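Side-chain contacts in putative acetyl xylan esterase (Cellvibrio japonicus, PDB 2W9X), which removes acetyl groups from acetylated xylan and, with a large preference, glucomannan during the breakdown of plant cell walls: residues B[306-309]-B[310-314]; B[343-346]-B[347-350]. All blocks are in the same frame, centred on the assembly; numbering follows the deposited sequence. Where two conformers were deposited one is given.

Contact 1 of 2, residues B[306-309]-B[310-314]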
ATOM      1  N   GLY B 306      -3.121   0.549  10.226  1.00 38.33           N
ATOM      2  CA  GLY B 306      -3.324  -0.741   9.541  1.00 39.24           C
ATOM      3  C   GLY B 306      -4.800  -1.131   9.473  1.00 39.47           C
ATOM      4  O   GLY B 306      -5.280  -1.665   8.447  1.00 40.34           O
ATOM      5  N   LYS B 307      -5.526  -0.837  10.554  1.00 39.01           N
ATOM      6  CA  LYS B 307      -6.968  -1.121  10.647  1.00 39.56           C
ATOM      7  C   LYS B 307      -7.757  -0.201   9.709  1.00 38.89           C
ATOM      8  O   LYS B 307      -8.738  -0.632   9.092  1.00 38.48           O
ATOM      9  CB  LYS B 307      -7.481  -0.917  12.071  1.00 38.90           C
ATOM     10  CG  LYS B 307      -6.929  -1.853  13.162  1.00 41.64           C
ATOM     11  CD  LYS B 307      -7.548  -1.429  14.518  1.00 40.59           C
ATOM     12  CE  LYS B 307      -6.866  -2.049  15.739  1.00 43.16           C
ATOM     13  NZ  LYS B 307      -7.455  -1.499  17.026  1.00 43.53           N
ATOM     14  N   VAL B 308      -7.331   1.066   9.629  1.00 38.34           N
ATOM     15  CA  VAL B 308      -7.919   2.053   8.712  1.00 37.92           C
ATOM     16  C   VAL B 308      -7.777   1.611   7.249  1.00 37.17           C
ATOM     17  O   VAL B 308      -8.753   1.595   6.495  1.00 36.77           O
ATOM     18  CB  VAL B 308      -7.314   3.469   8.919  1.00 38.61           C
ATOM     19  CG1 VAL B 308      -7.822   4.471   7.864  1.00 36.51           C
ATOM     20  CG2 VAL B 308      -7.668   3.991  10.305  1.00 38.46           C
ATOM     21  N   VAL B 309      -6.568   1.246   6.845  1.00 37.13           N
ATOM     22  CA  VAL B 309      -6.332   0.809   5.465  1.00 36.69           C
ATOM     23  C   VAL B 309      -7.206  -0.419   5.142  1.00 36.80           C
ATOM     24  O   VAL B 309      -7.833  -0.505   4.071  1.00 36.54           O
ATOM     25  CB  VAL B 309      -4.836   0.473   5.215  1.00 37.14           C
ATOM     26  CG1 VAL B 309      -4.654  -0.106   3.807  1.00 36.26           C
ATOM     27  CG2 VAL B 309      -3.982   1.710   5.393  1.00 37.15           C
ATOM     28  N   ALA B 310      -7.255  -1.360   6.080  1.00 36.09           N
ATOM     29  CA  ALA B 310      -8.060  -2.575   5.903  1.00 36.48           C
ATOM     30  C   ALA B 310      -9.561  -2.323   5.771  1.00 36.46           C
ATOM     31  O   ALA B 310     -10.217  -2.952   4.927  1.00 37.19           O
ATOM     32  CB  ALA B 310      -7.771  -3.575   7.029  1.00 35.78           C
ATOM     33  N   GLN B 311     -10.077  -1.390   6.567  0.50 36.78           N
ATOM     34  CA  GLN B 311     -11.489  -1.025   6.555  0.50 37.07           C
ATOM     35  C   GLN B 311     -11.876  -0.219   5.330  0.50 36.87           C
ATOM     36  O   GLN B 311     -13.013  -0.298   4.869  0.50 37.18           O
ATOM     37  CB  GLN B 311     -11.857  -0.269   7.831  0.50 37.30           C
ATOM     38  CG  GLN B 311     -12.283  -1.194   8.949  0.50 38.42           C
ATOM     39  CD  GLN B 311     -12.741  -0.466  10.182  0.50 39.29           C
ATOM     40  OE1 GLN B 311     -12.750  -1.025  11.276  0.50 40.87           O
ATOM     41  NE2 GLN B 311     -13.130   0.782  10.017  0.50 40.67           N
ATOM     42  N   LEU B 312     -10.928   0.564   4.820  1.00 36.41           N
ATOM     43  CA  LEU B 312     -11.091   1.278   3.574  1.00 35.99           C
ATOM     44  C   LEU B 312     -11.191   0.299   2.408  1.00 36.10           C
ATOM     45  O   LEU B 312     -12.145   0.365   1.632  1.00 35.76           O
ATOM     46  CB  LEU B 312      -9.961   2.297   3.346  1.00 35.62           C
ATOM     47  CG  LEU B 312     -10.096   3.611   4.141  1.00 35.50           C
ATOM     48  CD1 LEU B 312      -8.720   4.313   4.266  1.00 32.84           C
ATOM     49  CD2 LEU B 312     -11.169   4.543   3.548  1.00 35.45           C
ATOM     50  N   LYS B 313     -10.221  -0.610   2.302  1.00 35.36           N
ATOM     51  CA  LYS B 313     -10.212  -1.617   1.230  1.00 35.50           C
ATOM     52  C   LYS B 313     -11.437  -2.529   1.293  1.00 35.11           C
ATOM     53  O   LYS B 313     -12.049  -2.817   0.275  1.00 35.92           O
ATOM     54  CB  LYS B 313      -8.934  -2.449   1.292  1.00 34.63           C
ATOM     55  CG  LYS B 313      -7.702  -1.679   0.929  1.00 36.14           C
ATOM     56  CD  LYS B 313      -6.474  -2.570   1.025  1.00 36.32           C
ATOM     57  CE  LYS B 313      -5.215  -1.843   0.580  1.00 35.31           C
ATOM     58  NZ  LYS B 313      -5.188  -1.692  -0.906  1.00 40.57           N
ATOM     59  N   GLY B 314     -11.797  -2.949   2.506  1.00 35.33           N
ATOM     60  CA  GLY B 314     -12.982  -3.749   2.773  1.00 34.89           C
ATOM     61  C   GLY B 314     -14.280  -3.088   2.346  1.00 35.26           C
ATOM     62  O   GLY B 314     -15.227  -3.764   1.964  1.00 34.97           O
TER
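Gly306 O receives Ala310 N at 3.1 Å, the first of the four i to i+4 bonds that join 306-309 to 310-314 in helix 300-314, the helix of a beta-alpha-beta crossover between strands 288-294 and 320-325 in the SGNH-type esterase domain. Ala310 CB lies 3.4 Å from Gly306 O, and the residue also packs against Ala302 of the second subunit; the small alanine is consistent with the close approach of that subunit here. Lys307 accepts Gln311 N through its carbonyl oxygen, while its long side chain runs away from the next turn and hydrogen-bonds through NZ to Gln304. Gln311 adopts two conformations, so the course of its side chain near that carbonyl is not settled.

Val308 faces the interior. Its CG1, anti to the backbone N (chi1 174°) and therefore beside the carbonyl carbon, leans toward the following turn and meets Leu312 CD1 at 3.7 Å, the two side chains lying side by side. Branched apolar residues suit this ridge, which fits between helix 262-283, through Tyr273 and Val277, and the sheet, through Leu291 and Val320.

Val309 lies over the sheet, touching Leu291 and Gln322. Its carbonyl accepts Lys313 N in a nearly straight bond (171° at the hydrogen). The lysine uses its methylenes as apolar surface along the valine before bending at chi4 (-74°), which carries NZ to a hydrogen bond with His318 O. Along this flank, Lys313 CE rests 3.7 Å from Val309 CG1.

Contact 2 of 2, residues B[343-346]-B[347-350]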
ATOM      1  N   GLN B 343      14.554  15.294   4.515  1.00 29.43           N
ATOM      2  CA  GLN B 343      15.150  14.731   3.290  1.00 30.02           C
ATOM      3  C   GLN B 343      15.024  13.206   3.216  1.00 29.63           C
ATOM      4  O   GLN B 343      14.729  12.656   2.166  1.00 29.80           O
ATOM      5  CB  GLN B 343      16.624  15.160   3.134  1.00 30.20           C
ATOM      6  CG  GLN B 343      17.183  14.874   1.737  1.00 33.31           C
ATOM      7  CD  GLN B 343      16.460  15.630   0.611  1.00 32.08           C
ATOM      8  OE1 GLN B 343      15.818  15.020  -0.251  1.00 36.41           O
ATOM      9  NE2 GLN B 343      16.571  16.951   0.618  1.00 35.08           N
ATOM     10  N   LEU B 344      15.260  12.508   4.329  1.00 29.91           N
ATOM     11  CA  LEU B 344      15.126  11.044   4.328  1.00 29.88           C
ATOM     12  C   LEU B 344      13.693  10.587   4.019  1.00 29.38           C
ATOM     13  O   LEU B 344      13.476   9.637   3.243  1.00 29.23           O
ATOM     14  CB  LEU B 344      15.613  10.439   5.655  1.00 30.84           C
ATOM     15  CG  LEU B 344      17.073  10.762   5.993  1.00 34.88           C
ATOM     16  CD1 LEU B 344      17.451  10.222   7.384  1.00 39.60           C
ATOM     17  CD2 LEU B 344      18.063  10.252   4.881  1.00 37.13           C
ATOM     18  N   LEU B 345      12.721  11.259   4.626  1.00 27.82           N
ATOM     19  CA  LEU B 345      11.299  10.932   4.390  1.00 27.62           C
ATOM     20  C   LEU B 345      10.898  11.264   2.964  1.00 27.98           C
ATOM     21  O   LEU B 345      10.147  10.526   2.348  1.00 27.71           O
ATOM     22  CB  LEU B 345      10.404  11.672   5.370  1.00 26.68           C
ATOM     23  CG  LEU B 345      10.605  11.222   6.829  1.00 26.62           C
ATOM     24  CD1 LEU B 345       9.960  12.220   7.794  1.00 23.40           C
ATOM     25  CD2 LEU B 345      10.048   9.818   7.037  1.00 25.42           C
ATOM     26  N   ALA B 346      11.448  12.353   2.432  1.00 28.85           N
ATOM     27  CA  ALA B 346      11.215  12.725   1.034  1.00 29.79           C
ATOM     28  C   ALA B 346      11.724  11.638   0.102  1.00 30.77           C
ATOM     29  O   ALA B 346      11.009  11.206  -0.806  1.00 31.42           O
ATOM     30  CB  ALA B 346      11.866  14.062   0.727  1.00 29.35           C
ATOM     31  N   ASN B 347      12.948  11.163   0.350  1.00 31.78           N
ATOM     32  CA  ASN B 347      13.544  10.107  -0.478  1.00 32.18           C
ATOM     33  C   ASN B 347      12.710   8.853  -0.442  1.00 32.12           C
ATOM     34  O   ASN B 347      12.546   8.184  -1.458  1.00 32.53           O
ATOM     35  CB  ASN B 347      14.993   9.793  -0.049  1.00 32.67           C
ATOM     36  CG  ASN B 347      15.915  10.988  -0.168  1.00 34.30           C
ATOM     37  OD1 ASN B 347      15.626  11.943  -0.894  1.00 37.78           O
ATOM     38  ND2 ASN B 347      17.032  10.949   0.555  1.00 34.64           N
ATOM     39  N   LEU B 348      12.175   8.537   0.734  1.00 32.31           N
ATOM     40  CA  LEU B 348      11.273   7.395   0.903  1.00 32.82           C
ATOM     41  C   LEU B 348      10.039   7.517  -0.003  1.00 32.37           C
ATOM     42  O   LEU B 348       9.660   6.577  -0.716  1.00 32.08           O
ATOM     43  CB  LEU B 348      10.811   7.353   2.361  1.00 33.54           C
ATOM     44  CG  LEU B 348      10.665   6.098   3.206  1.00 35.02           C
ATOM     45  CD1 LEU B 348      11.945   5.260   3.149  1.00 38.60           C
ATOM     46  CD2 LEU B 348      10.385   6.544   4.629  1.00 34.28           C
ATOM     47  N   LEU B 349       9.410   8.685   0.060  1.00 32.07           N
ATOM     48  CA  LEU B 349       8.219   8.999  -0.732  1.00 31.90           C
ATOM     49  C   LEU B 349       8.512   9.049  -2.238  1.00 32.37           C
ATOM     50  O   LEU B 349       7.767   8.483  -3.049  1.00 32.29           O
ATOM     51  CB  LEU B 349       7.643  10.332  -0.249  1.00 31.52           C
ATOM     52  CG  LEU B 349       6.837  10.322   1.054  1.00 30.50           C
ATOM     53  CD1 LEU B 349       6.589  11.737   1.498  1.00 29.64           C
ATOM     54  CD2 LEU B 349       5.508   9.600   0.842  1.00 33.11           C
ATOM     55  N   ILE B 350       9.601   9.726  -2.605  1.00 32.81           N
ATOM     56  CA  ILE B 350      10.021   9.815  -4.012  1.00 33.31           C
ATOM     57  C   ILE B 350      10.201   8.439  -4.662  1.00 33.92           C
ATOM     58  O   ILE B 350       9.647   8.172  -5.741  1.00 34.38           O
ATOM     59  CB  ILE B 350      11.299  10.672  -4.164  1.00 33.66           C
ATOM     60  CG1 ILE B 350      10.994  12.126  -3.810  1.00 32.45           C
ATOM     61  CG2 ILE B 350      11.923  10.504  -5.588  1.00 34.70           C
ATOM     62  CD1 ILE B 350      12.217  12.978  -3.415  1.00 33.27           C
TER
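Leu345 and Leu348 meet through their CD2 methyls, 4.1 Å apart, on successive turns of helix 339-354, which packs on the parallel sheet of the SGNH-type alpha/beta domain. Both leucines touch Phe325 of strand 320-325, but Leu345 goes deeper, to Met292 and to Phe180 of helix 180-187, whereas Leu348 is largely exposed. Leu349, one turn after Leu345, continues the buried stripe against Met292 and Ile323; leucine suits this apolar floor of Phe325, Met292 and Ile323. The side chain of Leu345 lies about 10 Å from that of His336, which is inferred to raise the nucleophilicity of the active-site serine.

A second, modest apolar contact joins Ala346 and Ile350. Ala346 offers a single methyl, and the end of Ile350 turns back toward that residue. With CG1 beside its own backbone N (chi1 -67°), Ile350 brings CD1 to 4.3 Å from Ala346 CB, and its side chain also packs on Ala187 and Phe188.

Among the polar contacts, the amides of Gln343 and Asn347 approach one turn apart, their planes inclined by 32°. Each is probably turned over in the model, which leaves the identity of their facing N and O atoms uncertain. Polar amides suit this flank, where Gln343 is exposed and Asn347 partly so.

Backbone bonds join the two turns throughout: Asn347 N to Gln343 O, Leu348 N to Leu344 O and Leu349 N to Leu345 O. The shortest ends the series: Ile350 N reaches Ala346 O at 2.7 Å, with a C=O...N angle of 168°, while Ile350 CG1 lies against the same oxygen at 3.1 Å.

Overall arrangement
From the N terminus, the chain passes through the beta-rich region before entering the domain with the parallel sheet, where both contacts lie. Neither closes a loop: each joins consecutive turns of one helix. Contact 1 belongs to the crossover between strands 288-294 and 320-325, ties helix 262-283 to those strands and borders the second subunit. The chain then runs through strand 320-325 and past His336 to contact 2, where helix 339-354 packs between helix 180-187 and the same two strands. Contact 1 and contact 2 follow in series, neither nested nor crossed, the centres of the two contacts 24 Å apart and their nearest atoms about 13 Å apart; strands 288-294 and 320-325 are their shared support.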